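Long-range contacts in polyketide cyclase / dehydrase and lipid transport (Nitrosospira multiformis, PDB 3P51), which is of unknown function but probably binds a lipid or other hydrophobic ligand within a Bet v 1-like fold: residues 4-9 / 128-133; 69-74 / 94-99; 12-17 / 104-109. One frame throughout, in Å; residues are numbered along the deposited sequence.

How the contacts relate
All three contacts share one antiparallel sheet, that of a Bet v 1-like (helix-grip) fold. Contact 1 lays the long C-terminal helix along strand 3-10, outermost in the sheet of this chain. Contact 2 pairs the hairpin strands 71-78 and 88-100, and contact 3 sets the short helix 14-21 at the start of strand 105-116. Contacts 1 and 2 lie with centres about 13 Å apart and meet where Tyr129 OH is 2.9 Å from Tyr74 OH, a probable hydrogen bond. Contacts 2 and 3, centres about 11 Å apart, join through neighbouring strands. Contacts 1 and 3, centres about 15 Å apart, meet at Tyr5 OH and Glu109 OE1, 2.7 Å apart. In relatives the ligand cavity lies between sheet and long helix.

Contact 1. Residues 4-9 / 128-133; sequences VYNSIV and VYRSLL
The side-chain oxygen of Asn6 is approached from two directions. Arg130 NE donates to Asn6 OD1 at 2.8 Å. Water 1 lies 2.9 Å from Asn6 OD1 and can donate to it, though other acceptors compete for its protons. The same water accepts from Arg130 NH2 at 2.8 Å and bridges the amide oxygen and the guanidinium. The two flat groups stand nearly perpendicular, with planes 85° apart, and the arginine nitrogen comes in tilted from the carbonyl plane. Arg130 starts from the flank of the helix. Its chain is extended from CG to NE, which carries the guanidinium to the strand. The other end of the amide is held as well: Asn6 ND2 bonds to Asn126 OD1, one turn earlier on the same helix. Bonds at both ends of this buried amide hold its rotation.

Aliphatic groups flank the amide. Val4 CG2 comes to the edge of the Tyr129 ring, in its plane, 3.8 Å from Tyr129 CD2. Leu133 CD1 lies 3.6 Å from Asn6 O and also touches the CB of that residue. Ile8 has CG1 between its backbone N and carbonyl carbon (chi1 58°). This swings Ile8 CD1 onto the helix backbone at Leu133 O, and 3.8 Å from Leu133 CB.

The axes of the segments 4-9 and 128-133 run almost parallel, at 18°, and come within 8.6 Å. This is the long C-terminal helix packed on the sheet, as in Bet v 1-like folds. Tyr129 reaches on to Trp110 and to the hydroxyl of Tyr91. Strand 3-10 pairs with strand 105-116 of its own chain, and Ser7 bonds to Pro99 and Thr101 of the second subunit.

Contact 2. Residues 69-74 / 94-99; sequences ERRIMY and NLHLLP
A guanidinium lies flat on an imidazole here. The Arg71 group stacks on one face of His96 with centres 3.9 Å apart and planes at 21°. Arg71 NH2 sits over the ring centre. The arginine leaves its strand with CG anti to the backbone N (chi1 -177°) and then bends at chi3, which folds it back across the neighbouring strand. Arg71 NH1 donates to Asn94 OD1 at 2.7 Å, in the guanidinium plane. The amide stands steeply to that plane, and CG of Met73, here selenomethionine, packs 3.9 Å from Asn94 CG.

Beneath these side chains the hairpin strands pair antiparallel. Ile72 and Leu95 form the hydrogen-bonded pair, with both N...O distances 2.9 Å, and they face the other side of the sheet. Arg70 and Arg71 form a G1 beta bulge against Ser66 of strand 58-66. Arg70 O accepts from Leu97 N at 3.2 Å. Water 2 links Arg70 NH1 to Leu97 O.

The imidazole edge meets two backbone carbonyls, with a weak bond to Arg70 O, and one face meets a cation. Arg71 alone would tend to disfavour a second proton, but the carbonyls and Glu69 oppose this, and the charge is not settled.

Contact 3. Residues 12-17 / 104-109; sequences APVERV and DTTFVE
The chain turns from loop into helix at Pro13, the N-cap residue, and passes close to the start of strand 105-116, with the CA atoms of Pro13 and Thr105 4.8 Å apart. Helix 14-21 is the short helix that follows the first strand in this Bet v 1-like (helix-grip) fold. The strand begins at a G1 beta bulge, where Asp104 and Thr105 both face Val100.

Thr106 carries the contact. Its hydroxyl is anti to the carbonyl carbon and beside the backbone N (chi1 -60°); this turns it toward the loop before the helix. Thr106 OG1 donates to Ala12 O at 2.8 Å, approaching from 30° out of the carbonyl plane. The Thr105 CA-H also points to that carbonyl. Val17 comes from the first helical turn and meets Thr106 tip to tip, with Val17 CG2 3.3 Å from Thr106 OG1. Val14 crosses the same threonine at about a right angle. The buried hydroxyl is therefore packed among helix side chains while it holds the loop carbonyl.

The Asp104 carboxylate comes alongside the proline ring at its CB, with Asp104 OD2 3.4 Å from Pro13 CB. Water 4 donates to both Asp104 OD2 and Glu15 OE1. It bridges two carboxylates of like charge, which probably eases their repulsion. Phe107 stacks on Phe107 of the second subunit, while Val17 also packs on Leu97 of strand 88-100. At the helix start, water 3 accepts from Val14 N at 2.9 Å and donates to Thr105 O at 2.8 Å and Asp104 OD2 at 3.0 Å.

Contact 1. Residues 4-9 / 128-133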
loop_
_atom_site.group_PDB
_atom_site.type_symbol
_atom_site.label_atom_id
_atom_site.label_comp_id
_atom_site.label_asym_id
_atom_site.label_seq_id
_atom_site.Cartn_x
_atom_site.Cartn_y
_atom_site.Cartn_z
ATOM N N VAL A 4 -1.519 -14.987 9.825
ATOM C CA VAL A 4 -2.618 -15.758 9.265
ATOM C C VAL A 4 -3.349 -14.904 8.246
ATOM O O VAL A 4 -3.289 -13.675 8.293
ATOM C CB VAL A 4 -3.600 -16.203 10.349
ATOM C CG1 VAL A 4 -2.941 -17.244 11.258
ATOM C CG2 VAL A 4 -4.093 -14.990 11.150
ATOM N N TYR A 5 -4.031 -15.553 7.313
ATOM C CA TYR A 5 -4.808 -14.824 6.320
ATOM C C TYR A 5 -6.021 -15.644 5.969
ATOM O O TYR A 5 -5.891 -16.794 5.556
ATOM C CB TYR A 5 -3.983 -14.572 5.057
ATOM C CG TYR A 5 -4.785 -13.880 3.962
ATOM C CD1 TYR A 5 -4.865 -12.489 3.909
ATOM C CD2 TYR A 5 -5.463 -14.615 2.996
ATOM C CE1 TYR A 5 -5.596 -11.841 2.911
ATOM C CE2 TYR A 5 -6.196 -13.987 1.996
ATOM C CZ TYR A 5 -6.260 -12.597 1.959
ATOM O OH TYR A 5 -6.992 -11.956 0.978
ATOM N N ASN A 6 -7.201 -15.065 6.151
ATOM C CA ASN A 6 -8.435 -15.753 5.795
ATOM C C ASN A 6 -9.391 -14.837 5.053
ATOM O O ASN A 6 -9.473 -13.640 5.349
ATOM C CB ASN A 6 -9.112 -16.298 7.039
ATOM C CG ASN A 6 -8.286 -17.369 7.720
ATOM O OD1 ASN A 6 -8.371 -18.550 7.372
ATOM N ND2 ASN A 6 -7.473 -16.960 8.687
ATOM N N SER A 7 -10.123 -15.401 4.102
ATOM C CA SER A 7 -11.008 -14.602 3.272
ATOM C C SER A 7 -12.218 -15.401 2.807
ATOM O O SER A 7 -12.192 -16.634 2.766
ATOM C CB SER A 7 -10.234 -14.040 2.077
ATOM O OG SER A 7 -9.702 -15.080 1.272
ATOM N N ILE A 8 -13.287 -14.683 2.487
ATOM C CA ILE A 8 -14.530 -15.276 2.006
ATOM C C ILE A 8 -15.210 -14.306 1.044
ATOM O O ILE A 8 -14.903 -13.108 1.036
ATOM C CB ILE A 8 -15.527 -15.499 3.144
ATOM C CG1 ILE A 8 -15.825 -14.164 3.828
ATOM C CG2 ILE A 8 -15.000 -16.523 4.142
ATOM C CD1 ILE A 8 -16.939 -14.235 4.836
ATOM N N VAL A 9 -16.137 -14.831 0.243
ATOM C CA VAL A 9 -17.034 -14.000 -0.554
ATOM C C VAL A 9 -18.432 -13.996 0.062
ATOM O O VAL A 9 -18.975 -15.039 0.401
ATOM C CB VAL A 9 -17.102 -14.481 -2.003
ATOM C CG1 VAL A 9 -18.208 -13.728 -2.774
ATOM C CG2 VAL A 9 -15.748 -14.274 -2.670
ATOM N N VAL A 128 -10.275 -18.714 15.088
ATOM C CA VAL A 128 -11.011 -17.501 15.431
ATOM C C VAL A 128 -11.487 -16.744 14.186
ATOM O O VAL A 128 -12.685 -16.494 14.019
ATOM C CB VAL A 128 -10.168 -16.575 16.336
ATOM C CG1 VAL A 128 -10.725 -15.147 16.330
ATOM C CG2 VAL A 128 -10.107 -17.143 17.763
ATOM N N TYR A 129 -10.560 -16.382 13.304
ATOM C CA TYR A 129 -10.948 -15.639 12.106
ATOM C C TYR A 129 -11.947 -16.373 11.216
ATOM O O TYR A 129 -12.838 -15.758 10.660
ATOM C CB TYR A 129 -9.719 -15.201 11.314
ATOM C CG TYR A 129 -8.996 -14.071 12.002
ATOM C CD1 TYR A 129 -9.711 -13.060 12.628
ATOM C CD2 TYR A 129 -7.611 -14.033 12.065
ATOM C CE1 TYR A 129 -9.065 -12.020 13.276
ATOM C CE2 TYR A 129 -6.956 -12.996 12.707
ATOM C CZ TYR A 129 -7.688 -11.994 13.311
ATOM O OH TYR A 129 -7.049 -10.958 13.954
ATOM N N ARG A 130 -11.814 -17.687 11.091
ATOM C CA ARG A 130 -12.738 -18.434 10.245
ATOM C C ARG A 130 -14.148 -18.401 10.830
ATOM O O ARG A 130 -15.129 -18.317 10.101
ATOM C CB ARG A 130 -12.240 -19.868 10.030
ATOM C CG ARG A 130 -11.066 -19.929 9.069
ATOM C CD ARG A 130 -10.247 -21.197 9.201
ATOM N NE ARG A 130 -9.023 -21.116 8.397
ATOM C CZ ARG A 130 -8.068 -22.042 8.398
ATOM N NH1 ARG A 130 -8.189 -23.123 9.172
ATOM N NH2 ARG A 130 -6.988 -21.887 7.634
ATOM N N SER A 131 -14.239 -18.433 12.154
ATOM C CA SER A 131 -15.534 -18.349 12.824
ATOM C C SER A 131 -16.177 -16.979 12.657
ATOM O O SER A 131 -17.363 -16.880 12.364
ATOM C CB SER A 131 -15.400 -18.681 14.314
ATOM O OG SER A 131 -16.592 -18.341 15.003
ATOM N N LEU A 132 -15.395 -15.921 12.850
ATOM C CA LEU A 132 -15.905 -14.563 12.684
ATOM C C LEU A 132 -16.406 -14.338 11.254
ATOM O O LEU A 132 -17.501 -13.816 11.037
ATOM C CB LEU A 132 -14.828 -13.530 13.031
ATOM C CG LEU A 132 -14.239 -13.562 14.450
ATOM C CD1 LEU A 132 -13.087 -12.580 14.574
ATOM C CD2 LEU A 132 -15.297 -13.267 15.496
ATOM N N LEU A 133 -15.603 -14.746 10.277
ATOM C CA LEU A 133 -15.993 -14.600 8.879
ATOM C C LEU A 133 -17.225 -15.444 8.548
ATOM O O LEU A 133 -18.100 -15.008 7.801
ATOM C CB LEU A 133 -14.833 -14.968 7.957
ATOM C CG LEU A 133 -13.647 -14.005 7.973
ATOM C CD1 LEU A 133 -12.485 -14.549 7.172
ATOM C CD2 LEU A 133 -14.057 -12.638 7.441
HETATM O O HOH W 1 -6.104 -19.763 5.964
#

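Contact 2. Residues 69-74 / 94-99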
loop_
_atom_site.group_PDB
_atom_site.type_symbol
_atom_site.label_atom_id
_atom_site.label_comp_id
_atom_site.label_asym_id
_atom_site.label_seq_id
_atom_site.Cartn_x
_atom_site.Cartn_y
_atom_site.Cartn_z
ATOM N N GLU A 69 -11.061 3.117 1.964
ATOM C CA GLU A 69 -10.634 1.765 1.592
ATOM C C GLU A 69 -11.448 0.693 2.314
ATOM O O GLU A 69 -11.272 -0.494 2.056
ATOM C CB GLU A 69 -9.146 1.542 1.894
ATOM C CG GLU A 69 -8.199 2.607 1.343
ATOM C CD GLU A 69 -8.112 2.599 -0.167
ATOM O OE1 GLU A 69 -8.533 1.592 -0.775
ATOM O OE2 GLU A 69 -7.630 3.607 -0.744
ATOM N N ARG A 70 -12.321 1.104 3.231
ATOM C CA ARG A 70 -13.120 0.147 3.996
ATOM C C ARG A 70 -12.224 -0.823 4.738
ATOM O O ARG A 70 -12.299 -2.037 4.532
ATOM C CB ARG A 70 -14.062 -0.639 3.080
ATOM C CG ARG A 70 -15.016 0.233 2.258
ATOM C CD ARG A 70 -16.105 -0.614 1.618
ATOM N NE ARG A 70 -17.094 0.195 0.905
ATOM C CZ ARG A 70 -17.019 0.494 -0.388
ATOM N NH1 ARG A 70 -15.999 0.047 -1.119
ATOM N NH2 ARG A 70 -17.958 1.245 -0.952
ATOM N N ARG A 71 -11.381 -0.285 5.615
ATOM C CA ARG A 71 -10.435 -1.090 6.374
ATOM C C ARG A 71 -10.406 -0.682 7.840
ATOM O O ARG A 71 -10.470 0.502 8.159
ATOM C CB ARG A 71 -9.024 -0.928 5.812
ATOM C CG ARG A 71 -8.008 -1.806 6.527
ATOM C CD ARG A 71 -6.587 -1.475 6.119
ATOM N NE ARG A 71 -6.417 -1.419 4.670
ATOM C CZ ARG A 71 -6.195 -2.478 3.902
ATOM N NH1 ARG A 71 -6.132 -3.681 4.434
ATOM N NH2 ARG A 71 -6.036 -2.335 2.600
ATOM N N ILE A 72 -10.289 -1.672 8.719
ATOM C CA ILE A 72 -10.137 -1.449 10.147
ATOM C C ILE A 72 -8.871 -2.184 10.595
ATOM O O ILE A 72 -8.731 -3.371 10.327
ATOM C CB ILE A 72 -11.325 -2.051 10.914
ATOM C CG1 ILE A 72 -12.628 -1.345 10.552
ATOM C CG2 ILE A 72 -11.074 -2.005 12.419
ATOM C CD1 ILE A 72 -13.839 -1.920 11.273
HETATM N N MSE A 73 -7.948 -1.497 11.265
HETATM C CA MSE A 73 -6.751 -2.168 11.766
HETATM C C MSE A 73 -6.627 -1.941 13.254
HETATM O O MSE A 73 -6.890 -0.852 13.739
HETATM C CB MSE A 73 -5.481 -1.654 11.097
HETATM C CG MSE A 73 -5.411 -1.860 9.598
HETATM SE SE MSE A 73 -3.687 -1.221 8.885
HETATM C CE MSE A 73 -2.576 -1.849 10.345
ATOM N N TYR A 74 -6.187 -2.959 13.976
ATOM C CA TYR A 74 -6.119 -2.843 15.421
ATOM C C TYR A 74 -4.978 -3.666 15.982
ATOM O O TYR A 74 -4.546 -4.653 15.373
ATOM C CB TYR A 74 -7.434 -3.327 16.035
ATOM C CG TYR A 74 -7.782 -4.742 15.626
ATOM C CD1 TYR A 74 -7.370 -5.832 16.387
ATOM C CD2 TYR A 74 -8.507 -4.988 14.465
ATOM C CE1 TYR A 74 -7.676 -7.136 16.002
ATOM C CE2 TYR A 74 -8.820 -6.279 14.079
ATOM C CZ TYR A 74 -8.402 -7.344 14.845
ATOM O OH TYR A 74 -8.711 -8.625 14.451
ATOM N N ASN A 94 -6.133 -6.877 10.631
ATOM C CA ASN A 94 -6.382 -6.008 9.478
ATOM C C ASN A 94 -7.581 -6.573 8.736
ATOM O O ASN A 94 -7.479 -7.615 8.100
ATOM C CB ASN A 94 -5.133 -5.983 8.582
ATOM C CG ASN A 94 -5.256 -5.026 7.389
ATOM O OD1 ASN A 94 -6.346 -4.676 6.956
ATOM N ND2 ASN A 94 -4.118 -4.622 6.847
ATOM N N LEU A 95 -8.728 -5.915 8.874
ATOM C CA LEU A 95 -9.980 -6.369 8.261
ATOM C C LEU A 95 -10.399 -5.429 7.131
ATOM O O LEU A 95 -10.519 -4.221 7.326
ATOM C CB LEU A 95 -11.085 -6.413 9.311
ATOM C CG LEU A 95 -12.521 -6.615 8.833
ATOM C CD1 LEU A 95 -12.665 -7.964 8.134
ATOM C CD2 LEU A 95 -13.464 -6.518 10.034
ATOM N N HIS A 96 -10.644 -5.983 5.952
ATOM C CA HIS A 96 -10.753 -5.146 4.760
ATOM C C HIS A 96 -11.739 -5.729 3.748
ATOM O O HIS A 96 -11.784 -6.943 3.549
ATOM C CB HIS A 96 -9.351 -5.024 4.176
ATOM C CG HIS A 96 -9.289 -4.369 2.831
ATOM N ND1 HIS A 96 -9.808 -3.116 2.588
ATOM C CD2 HIS A 96 -8.716 -4.777 1.678
ATOM C CE1 HIS A 96 -9.573 -2.788 1.326
ATOM N NE2 HIS A 96 -8.913 -3.776 0.753
ATOM N N LEU A 97 -12.541 -4.859 3.131
ATOM C CA LEU A 97 -13.552 -5.270 2.161
ATOM C C LEU A 97 -13.195 -4.791 0.766
ATOM O O LEU A 97 -12.615 -3.725 0.606
ATOM C CB LEU A 97 -14.912 -4.665 2.502
ATOM C CG LEU A 97 -15.554 -4.930 3.856
ATOM C CD1 LEU A 97 -16.945 -4.317 3.860
ATOM C CD2 LEU A 97 -15.631 -6.401 4.095
ATOM N N LEU A 98 -13.557 -5.581 -0.242
ATOM C CA LEU A 98 -13.488 -5.141 -1.633
ATOM C C LEU A 98 -14.760 -5.562 -2.343
ATOM O O LEU A 98 -15.341 -6.604 -2.013
ATOM C CB LEU A 98 -12.284 -5.751 -2.346
ATOM C CG LEU A 98 -10.919 -5.240 -1.880
ATOM C CD1 LEU A 98 -9.787 -6.167 -2.329
ATOM C CD2 LEU A 98 -10.695 -3.812 -2.371
ATOM N N PRO A 99 -15.210 -4.755 -3.315
ATOM C CA PRO A 99 -16.382 -5.177 -4.079
ATOM C C PRO A 99 -16.007 -6.214 -5.120
ATOM O O PRO A 99 -14.915 -6.159 -5.685
ATOM C CB PRO A 99 -16.844 -3.886 -4.768
ATOM C CG PRO A 99 -15.624 -3.054 -4.901
ATOM C CD PRO A 99 -14.709 -3.432 -3.734
HETATM O O HOH W 2 -13.481 -1.474 -0.534
#

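Contact 3. Residues 12-17 / 104-109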
loop_
_atom_site.group_PDB
_atom_site.type_symbol
_atom_site.label_atom_id
_atom_site.label_comp_id
_atom_site.label_asym_id
_atom_site.label_seq_id
_atom_site.Cartn_x
_atom_site.Cartn_y
_atom_site.Cartn_z
ATOM N N ALA A 12 -23.682 -10.058 -0.795
ATOM C CA ALA A 12 -24.350 -8.797 -0.516
ATOM C C ALA A 12 -23.469 -7.675 -1.043
ATOM O O ALA A 12 -22.253 -7.837 -1.155
ATOM C CB ALA A 12 -24.572 -8.636 0.965
ATOM N N PRO A 13 -24.080 -6.538 -1.388
ATOM C CA PRO A 13 -23.283 -5.438 -1.934
ATOM C C PRO A 13 -22.351 -4.872 -0.877
ATOM O O PRO A 13 -22.648 -4.943 0.317
ATOM C CB PRO A 13 -24.335 -4.414 -2.385
ATOM C CG PRO A 13 -25.598 -4.795 -1.713
ATOM C CD PRO A 13 -25.527 -6.257 -1.401
ATOM N N VAL A 14 -21.218 -4.336 -1.317
ATOM C CA VAL A 14 -20.168 -3.916 -0.396
ATOM C C VAL A 14 -20.643 -2.820 0.560
ATOM O O VAL A 14 -20.221 -2.788 1.712
ATOM C CB VAL A 14 -18.897 -3.473 -1.155
ATOM C CG1 VAL A 14 -19.134 -2.145 -1.874
ATOM C CG2 VAL A 14 -17.691 -3.384 -0.214
ATOM N N GLU A 15 -21.517 -1.930 0.089
ATOM C CA GLU A 15 -22.053 -0.861 0.938
ATOM C C GLU A 15 -22.820 -1.428 2.128
ATOM O O GLU A 15 -22.778 -0.878 3.229
ATOM C CB GLU A 15 -22.978 0.063 0.152
ATOM C CG GLU A 15 -22.300 0.917 -0.921
ATOM C CD GLU A 15 -22.061 0.169 -2.227
ATOM O OE1 GLU A 15 -22.628 -0.938 -2.400
ATOM O OE2 GLU A 15 -21.306 0.698 -3.078
ATOM N N ARG A 16 -23.534 -2.521 1.897
ATOM C CA ARG A 16 -24.302 -3.164 2.957
ATOM C C ARG A 16 -23.396 -3.885 3.951
ATOM O O ARG A 16 -23.586 -3.800 5.176
ATOM C CB ARG A 16 -25.297 -4.145 2.343
ATOM C CG ARG A 16 -26.328 -4.686 3.305
ATOM C CD ARG A 16 -27.655 -4.852 2.590
ATOM N NE ARG A 16 -28.620 -5.590 3.397
ATOM C CZ ARG A 16 -28.839 -6.896 3.284
ATOM N NH1 ARG A 16 -28.159 -7.613 2.398
ATOM N NH2 ARG A 16 -29.740 -7.486 4.059
ATOM N N VAL A 17 -22.415 -4.613 3.433
ATOM C CA VAL A 17 -21.489 -5.310 4.317
ATOM C C VAL A 17 -20.722 -4.303 5.161
ATOM O O VAL A 17 -20.589 -4.473 6.367
ATOM C CB VAL A 17 -20.499 -6.198 3.552
ATOM C CG1 VAL A 17 -19.624 -6.934 4.539
ATOM C CG2 VAL A 17 -21.246 -7.202 2.668
ATOM N N ASP A 104 -21.927 -7.783 -7.892
ATOM C CA ASP A 104 -22.273 -6.892 -6.796
ATOM C C ASP A 104 -22.236 -7.620 -5.465
ATOM O O ASP A 104 -23.127 -7.461 -4.633
ATOM C CB ASP A 104 -23.665 -6.290 -7.040
ATOM C CG ASP A 104 -23.932 -5.062 -6.189
ATOM O OD1 ASP A 104 -25.095 -4.596 -6.157
ATOM O OD2 ASP A 104 -22.982 -4.569 -5.541
ATOM N N THR A 105 -21.204 -8.434 -5.261
ATOM C CA THR A 105 -21.007 -9.081 -3.976
ATOM C C THR A 105 -19.791 -8.472 -3.278
ATOM O O THR A 105 -19.262 -7.439 -3.712
ATOM C CB THR A 105 -20.894 -10.614 -4.126
ATOM O OG1 THR A 105 -19.833 -10.936 -5.029
ATOM C CG2 THR A 105 -22.190 -11.176 -4.693
ATOM N N THR A 106 -19.353 -9.105 -2.197
ATOM C CA THR A 106 -18.281 -8.557 -1.367
ATOM C C THR A 106 -17.216 -9.595 -1.040
ATOM O O THR A 106 -17.528 -10.692 -0.594
ATOM C CB THR A 106 -18.828 -7.997 -0.042
ATOM O OG1 THR A 106 -19.766 -6.956 -0.318
ATOM C CG2 THR A 106 -17.711 -7.435 0.803
ATOM N N PHE A 107 -15.963 -9.231 -1.287
ATOM C CA PHE A 107 -14.805 -10.002 -0.852
ATOM C C PHE A 107 -14.392 -9.455 0.507
ATOM O O PHE A 107 -14.285 -8.245 0.680
ATOM C CB PHE A 107 -13.665 -9.821 -1.865
ATOM C CG PHE A 107 -12.365 -10.457 -1.458
ATOM C CD1 PHE A 107 -12.167 -11.818 -1.611
ATOM C CD2 PHE A 107 -11.330 -9.685 -0.938
ATOM C CE1 PHE A 107 -10.962 -12.411 -1.242
ATOM C CE2 PHE A 107 -10.122 -10.264 -0.565
ATOM C CZ PHE A 107 -9.934 -11.633 -0.721
ATOM N N VAL A 108 -14.183 -10.341 1.475
ATOM C CA VAL A 108 -13.747 -9.935 2.809
ATOM C C VAL A 108 -12.437 -10.624 3.170
ATOM O O VAL A 108 -12.357 -11.845 3.148
ATOM C CB VAL A 108 -14.788 -10.318 3.883
ATOM C CG1 VAL A 108 -14.413 -9.696 5.218
ATOM C CG2 VAL A 108 -16.184 -9.867 3.455
ATOM N N GLU A 109 -11.411 -9.856 3.513
ATOM C CA GLU A 109 -10.156 -10.460 3.952
ATOM C C GLU A 109 -9.797 -10.014 5.364
ATOM O O GLU A 109 -10.056 -8.882 5.760
ATOM C CB GLU A 109 -9.014 -10.133 2.982
ATOM C CG GLU A 109 -8.791 -8.654 2.785
ATOM C CD GLU A 109 -7.679 -8.347 1.795
ATOM O OE1 GLU A 109 -6.957 -9.283 1.399
ATOM O OE2 GLU A 109 -7.534 -7.163 1.410
HETATM O O HOH W 3 -20.432 -4.932 -4.092
HETATM O O HOH W 4 -22.572 -1.831 -4.976
#